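Local coordinates for oligopeptide-binding protein oppA (Lactococcus lactis, PDB 3DRF) that captures oligopeptides in a voluminous cavity, closing like a Venus fly-trap, and delivers them to an ABC transporter for uptake, at residues Y338-A343 / Q431-I436; S303-N308 / Q334-A339. All coordinates share one frame; numbering follows the deposited sequence.

Contact 1 (Y338-A343 / Q431-I436)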
loop_
_atom_site.group_PDB
_atom_site.type_symbol
_atom_site.label_atom_id
_atom_site.label_comp_id
_atom_site.label_asym_id
_atom_site.label_seq_id
_atom_site.Cartn_x
_atom_site.Cartn_y
_atom_site.Cartn_z
ATOM N N TYR A 338 17.682 -1.182 17.237
ATOM C CA TYR A 338 18.801 -0.249 17.565
ATOM C C TYR A 338 20.116 -0.592 16.849
ATOM O O TYR A 338 20.942 0.242 16.681
ATOM C CB TYR A 338 19.049 -0.159 19.089
ATOM C CG TYR A 338 17.995 0.659 19.816
ATOM C CD1 TYR A 338 17.796 1.998 19.508
ATOM C CD2 TYR A 338 17.212 0.093 20.819
ATOM C CE1 TYR A 338 16.816 2.775 20.168
ATOM C CE2 TYR A 338 16.241 0.855 21.490
ATOM C CZ TYR A 338 16.060 2.191 21.146
ATOM O OH TYR A 338 15.109 2.916 21.811
ATOM N N ALA A 339 20.275 -1.841 16.479
ATOM C CA ALA A 339 21.571 -2.302 15.865
ATOM C C ALA A 339 21.690 -1.893 14.380
ATOM O O ALA A 339 22.739 -1.838 13.850
ATOM C CB ALA A 339 21.663 -3.807 15.971
ATOM N N ARG A 340 20.570 -1.652 13.692
ATOM C CA ARG A 340 20.682 -1.246 12.274
ATOM C C ARG A 340 21.309 0.158 12.152
ATOM O O ARG A 340 21.207 0.972 13.010
ATOM C CB ARG A 340 19.297 -1.229 11.535
ATOM C CG ARG A 340 18.687 -2.649 11.332
ATOM C CD ARG A 340 17.573 -2.612 10.258
ATOM N NE ARG A 340 16.496 -1.693 10.647
ATOM C CZ ARG A 340 15.493 -1.395 9.835
ATOM N NH1 ARG A 340 14.590 -0.563 10.236
ATOM N NH2 ARG A 340 15.436 -1.946 8.637
ATOM N N ASN A 341 21.976 0.341 11.004
ATOM C CA ASN A 341 22.562 1.602 10.624
ATOM C C ASN A 341 21.861 2.229 9.408
ATOM O O ASN A 341 22.449 2.441 8.393
ATOM C CB ASN A 341 24.078 1.410 10.332
ATOM C CG ASN A 341 24.354 0.365 9.279
ATOM O OD1 ASN A 341 23.599 -0.477 9.009
ATOM N ND2 ASN A 341 25.526 0.471 8.678
ATOM N N VAL A 342 20.586 2.556 9.596
ATOM C CA VAL A 342 19.763 3.006 8.478
ATOM C C VAL A 342 20.282 4.355 7.926
ATOM O O VAL A 342 20.293 4.550 6.762
ATOM C CB VAL A 342 18.272 3.118 8.914
ATOM C CG1 VAL A 342 17.456 3.680 7.822
ATOM C CG2 VAL A 342 17.764 1.741 9.330
ATOM N N ALA A 343 20.703 5.265 8.796
ATOM C CA ALA A 343 21.240 6.559 8.354
ATOM C C ALA A 343 22.514 6.359 7.495
ATOM O O ALA A 343 22.629 6.954 6.459
ATOM C CB ALA A 343 21.515 7.463 9.591
ATOM N N GLN A 431 25.657 -8.061 9.272
ATOM C CA GLN A 431 26.888 -7.663 9.936
ATOM C C GLN A 431 26.606 -6.839 11.193
ATOM O O GLN A 431 27.199 -7.078 12.182
ATOM C CB GLN A 431 27.758 -6.864 8.949
ATOM C CG GLN A 431 28.993 -6.240 9.560
ATOM C CD GLN A 431 29.638 -5.167 8.685
ATOM O OE1 GLN A 431 29.166 -4.806 7.619
ATOM N NE2 GLN A 431 30.777 -4.684 9.158
ATOM N N GLN A 432 25.665 -5.902 11.166
ATOM C CA GLN A 432 25.351 -5.156 12.386
ATOM C C GLN A 432 24.755 -6.087 13.472
ATOM O O GLN A 432 25.083 -5.974 14.622
ATOM C CB GLN A 432 24.375 -3.972 12.114
ATOM C CG GLN A 432 24.794 -3.005 10.994
ATOM C CD GLN A 432 26.250 -2.527 11.113
ATOM O OE1 GLN A 432 26.656 -2.029 12.114
ATOM N NE2 GLN A 432 26.979 -2.704 10.061
ATOM N N TRP A 433 23.902 -7.007 13.066
ATOM C CA TRP A 433 23.301 -7.930 14.004
ATOM C C TRP A 433 24.346 -8.889 14.640
ATOM O O TRP A 433 24.255 -9.193 15.776
ATOM C CB TRP A 433 22.137 -8.649 13.271
ATOM C CG TRP A 433 20.949 -7.680 13.070
ATOM C CD1 TRP A 433 20.600 -6.692 13.878
ATOM C CD2 TRP A 433 20.070 -7.614 11.948
ATOM N NE1 TRP A 433 19.521 -6.009 13.390
ATOM C CE2 TRP A 433 19.171 -6.562 12.195
ATOM C CE3 TRP A 433 19.929 -8.363 10.790
ATOM C CZ2 TRP A 433 18.135 -6.227 11.313
ATOM C CZ3 TRP A 433 18.889 -8.021 9.874
ATOM C CH2 TRP A 433 18.022 -6.946 10.140
ATOM N N LYS A 434 25.332 -9.275 13.853
ATOM C CA LYS A 434 26.453 -10.057 14.402
ATOM C C LYS A 434 27.182 -9.264 15.514
ATOM O O LYS A 434 27.571 -9.844 16.490
ATOM C CB LYS A 434 27.380 -10.473 13.270
ATOM C CG LYS A 434 28.597 -11.312 13.755
ATOM C CD LYS A 434 29.391 -11.811 12.555
ATOM C CE LYS A 434 30.560 -12.768 12.963
ATOM N NZ LYS A 434 31.478 -12.981 11.796
ATOM N N LYS A 435 27.335 -7.958 15.342
ATOM C CA LYS A 435 27.936 -7.110 16.396
ATOM C C LYS A 435 27.194 -7.192 17.720
ATOM O O LYS A 435 27.794 -6.996 18.750
ATOM C CB LYS A 435 28.041 -5.627 15.988
ATOM C CG LYS A 435 28.889 -5.335 14.732
ATOM C CD LYS A 435 28.763 -3.836 14.343
ATOM C CE LYS A 435 29.514 -3.515 13.089
ATOM N NZ LYS A 435 29.390 -2.108 12.810
ATOM N N ILE A 436 25.902 -7.463 17.696
ATOM C CA ILE A 436 25.126 -7.602 18.963
ATOM C C ILE A 436 24.810 -9.051 19.337
ATOM O O ILE A 436 24.028 -9.294 20.166
ATOM C CB ILE A 436 23.815 -6.751 18.990
ATOM C CG1 ILE A 436 22.842 -7.225 17.885
ATOM C CG2 ILE A 436 24.153 -5.181 18.853
ATOM C CD1 ILE A 436 21.391 -6.743 18.069
#
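Q432 meets A339 and N341 at the point where helix 330-339 gives way to the turn before helix 342-349, and its side chain can be followed outward atom by atom. Its CB lies against a backbone oxygen, 3.2 Å from A339 O, a close carbon–oxygen contact in keeping with the nearest approach of the two backbones here. CG comes next to the N341 amide, 3.4 Å from N341 OD1. At CD the chain has already bent (chi2 -49°), which lays the Q432 amide over that of N341: the two planes stack 29° apart, while the side chains themselves run nearly at right angles. At the tip the branches part. Q432 OE1 accepts a 2.8 Å hydrogen bond from K435 NZ, three residues further along the chain, and Q432 NE2 makes a weak bond to the N428 backbone oxygen. The opposing amide is held on both branches, since N341 OD1 takes a hydrogen bond from N428 and N341 ND2 gives one to E344, so both amides have polar partners besides each other, which probably helps to set their rotation. Away from the amides, toward W433 and I436, the contact turns apolar. A339 CB rests against the notch where W433 and I436 adjoin, 3.7 Å from W433 CD1 and 3.6 Å from I436 CD1. The aliphatic part of R340 runs alongside the indole, with R340 CG 3.6 Å from W433 CZ2, before its guanidinium reaches T539 and a cation-pi contact with Y429. Thus the C-terminal part of helix 422-435 packs against the junction of helices 330-339 and 342-349, with helix 381-390 touching I436 and strand 292-307 meeting R340 and W433 through M305.

Contact 2 (S303-N308 / Q334-A339)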
loop_
_atom_site.group_PDB
_atom_site.type_symbol
_atom_site.label_atom_id
_atom_site.label_comp_id
_atom_site.label_asym_id
_atom_site.label_seq_id
_atom_site.Cartn_x
_atom_site.Cartn_y
_atom_site.Cartn_z
ATOM N N SER A 303 8.575 2.655 4.669
ATOM C CA SER A 303 9.189 1.316 4.789
ATOM C C SER A 303 9.426 0.972 6.271
ATOM O O SER A 303 9.637 1.818 7.048
ATOM C CB SER A 303 10.455 1.132 3.953
ATOM O OG SER A 303 11.473 2.042 4.417
ATOM N N LEU A 304 9.394 -0.317 6.553
ATOM C CA LEU A 304 9.432 -0.809 7.921
ATOM C C LEU A 304 9.876 -2.247 7.956
ATOM O O LEU A 304 9.720 -2.977 7.057
ATOM C CB LEU A 304 8.066 -0.618 8.641
ATOM C CG LEU A 304 6.964 -1.567 8.172
ATOM C CD1 LEU A 304 5.802 -1.401 9.166
ATOM C CD2 LEU A 304 6.476 -1.260 6.704
ATOM N N MET A 305 10.504 -2.563 9.064
ATOM C CA MET A 305 10.916 -3.911 9.332
ATOM C C MET A 305 9.851 -4.618 10.216
ATOM O O MET A 305 9.441 -4.138 11.234
ATOM C CB MET A 305 12.272 -3.843 10.079
ATOM C CG MET A 305 12.874 -5.241 10.403
ATOM S SD MET A 305 14.649 -5.160 10.885
ATOM C CE MET A 305 14.531 -4.184 12.426
ATOM N N TYR A 306 9.429 -5.791 9.780
ATOM C CA TYR A 306 8.427 -6.618 10.456
ATOM C C TYR A 306 9.058 -7.784 11.187
ATOM O O TYR A 306 9.982 -8.392 10.683
ATOM C CB TYR A 306 7.493 -7.267 9.408
ATOM C CG TYR A 306 6.448 -6.320 8.818
ATOM C CD1 TYR A 306 5.150 -6.211 9.380
ATOM C CD2 TYR A 306 6.730 -5.532 7.730
ATOM C CE1 TYR A 306 4.175 -5.374 8.852
ATOM C CE2 TYR A 306 5.749 -4.694 7.188
ATOM C CZ TYR A 306 4.498 -4.629 7.754
ATOM O OH TYR A 306 3.582 -3.757 7.200
ATOM N N TYR A 307 8.465 -8.124 12.326
ATOM C CA TYR A 307 8.779 -9.371 13.062
ATOM C C TYR A 307 7.572 -10.325 12.970
ATOM O O TYR A 307 6.453 -9.914 13.166
ATOM C CB TYR A 307 9.075 -9.030 14.510
ATOM C CG TYR A 307 10.294 -8.124 14.717
ATOM C CD1 TYR A 307 11.534 -8.397 14.117
ATOM C CD2 TYR A 307 10.176 -6.986 15.508
ATOM C CE1 TYR A 307 12.632 -7.581 14.338
ATOM C CE2 TYR A 307 11.273 -6.155 15.758
ATOM C CZ TYR A 307 12.486 -6.479 15.155
ATOM O OH TYR A 307 13.581 -5.706 15.398
ATOM N N ASN A 308 7.855 -11.605 12.787
ATOM C CA ASN A 308 6.796 -12.600 12.651
ATOM C C ASN A 308 6.446 -13.121 14.044
ATOM O O ASN A 308 7.210 -13.823 14.665
ATOM C CB ASN A 308 7.288 -13.729 11.731
ATOM C CG ASN A 308 6.171 -14.675 11.326
ATOM O OD1 ASN A 308 5.034 -14.434 11.534
ATOM N ND2 ASN A 308 6.553 -15.773 10.716
ATOM N N GLN A 334 13.515 -4.664 20.266
ATOM C CA GLN A 334 14.093 -3.329 20.369
ATOM C C GLN A 334 15.587 -3.333 19.991
ATOM O O GLN A 334 16.032 -2.507 19.242
ATOM C CB GLN A 334 13.927 -2.793 21.809
ATOM C CG GLN A 334 12.429 -2.450 22.191
ATOM C CD GLN A 334 12.309 -1.997 23.618
ATOM O OE1 GLN A 334 13.238 -2.083 24.348
ATOM N NE2 GLN A 334 11.170 -1.458 23.972
ATOM N N ALA A 335 16.307 -4.344 20.488
ATOM C CA ALA A 335 17.769 -4.438 20.258
ATOM C C ALA A 335 18.076 -4.552 18.744
ATOM O O ALA A 335 18.938 -3.924 18.235
ATOM C CB ALA A 335 18.407 -5.638 21.074
ATOM N N ILE A 336 17.292 -5.389 18.077
ATOM C CA ILE A 336 17.498 -5.641 16.641
ATOM C C ILE A 336 17.238 -4.329 15.839
ATOM O O ILE A 336 17.885 -4.041 14.911
ATOM C CB ILE A 336 16.667 -6.859 16.210
ATOM C CG1 ILE A 336 17.302 -8.127 16.802
ATOM C CG2 ILE A 336 16.566 -6.972 14.627
ATOM C CD1 ILE A 336 16.446 -9.423 16.623
ATOM N N GLY A 337 16.270 -3.536 16.310
ATOM C CA GLY A 337 16.027 -2.191 15.755
ATOM C C GLY A 337 17.184 -1.199 15.997
ATOM O O GLY A 337 17.627 -0.577 15.118
ATOM N N TYR A 338 17.682 -1.182 17.237
ATOM C CA TYR A 338 18.801 -0.249 17.565
ATOM C C TYR A 338 20.116 -0.592 16.849
ATOM O O TYR A 338 20.942 0.242 16.681
ATOM C CB TYR A 338 19.049 -0.159 19.089
ATOM C CG TYR A 338 17.995 0.659 19.816
ATOM C CD1 TYR A 338 17.796 1.998 19.508
ATOM C CD2 TYR A 338 17.212 0.093 20.819
ATOM C CE1 TYR A 338 16.816 2.775 20.168
ATOM C CE2 TYR A 338 16.241 0.855 21.490
ATOM C CZ TYR A 338 16.060 2.191 21.146
ATOM O OH TYR A 338 15.109 2.916 21.811
ATOM N N ALA A 339 20.275 -1.841 16.479
ATOM C CA ALA A 339 21.571 -2.302 15.865
ATOM C C ALA A 339 21.690 -1.893 14.380
ATOM O O ALA A 339 22.739 -1.838 13.850
ATOM C CB ALA A 339 21.663 -3.807 15.971
#
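M305 holds CG anti to its own nitrogen (chi1 -178°), stretches on through chi2 and then bends at chi3 (64°), a course that carries its methyl from strand 292-307 to helix 330-339. On the helix, I336 sets CG2 anti to the backbone N and CG1 anti to the carbonyl carbon, and it is the CG2 branch that receives the strand. M305 CE comes to 4.1 Å from I336 CG2, the two side chains crossing at about a right angle, and to 4.2 Å from G337 CA, where the helix surface carries no side chain. Two residues further along the strand, Y307 points the same way. It meets the isoleucine with the edge of its ring: I336 CG2 sits near the ring plane, 4.0 Å from Y307 CE1 and 3.3 Å from Y307 OH. I336 CB is almost as near the hydroxyl, so the phenol oxygen is pressed against the root of the branched chain. Strand and helix run roughly antiparallel, 149° between their directions, with 10.8 Å separating their axes at closest approach; long side chains from the strand therefore bridge the gap, a familiar way for a helix to be layered on a sheet. Strand 536-549 flanks this face, its I537 touching both M305 and Y307. Y307 OH makes a weak hydrogen bond to the R333 backbone oxygen just upstream. With no hydrogen bond between the segments themselves, the fit of M305 and Y307 on I336 and G337 probably rests on shape and burial, the one polar side-chain atom being directed to a helix carbonyl.

The two contacts illustrate how one helix and the turn after it can take part in two adjoining contacts: their centres lie 10 Å apart, and both use helix 330-339. Their ranges overlap at Y338 and A339, of which A339 makes contact only in contact 1. Along the chain, strand 292-307 comes first, then the shared helix, and helix 422-435 last. Contact 2 sets the shared helix on the mixed sheet, whereas contact 1 joins its C-terminal end to another helix. A probable hydrogen bond from W433 NE1 to I336 O links them directly. Helices packed on a strand of the mixed sheet thus adjoin in one buried region within the solute-binding protein family 5 fold, the framework of this peptide receptor.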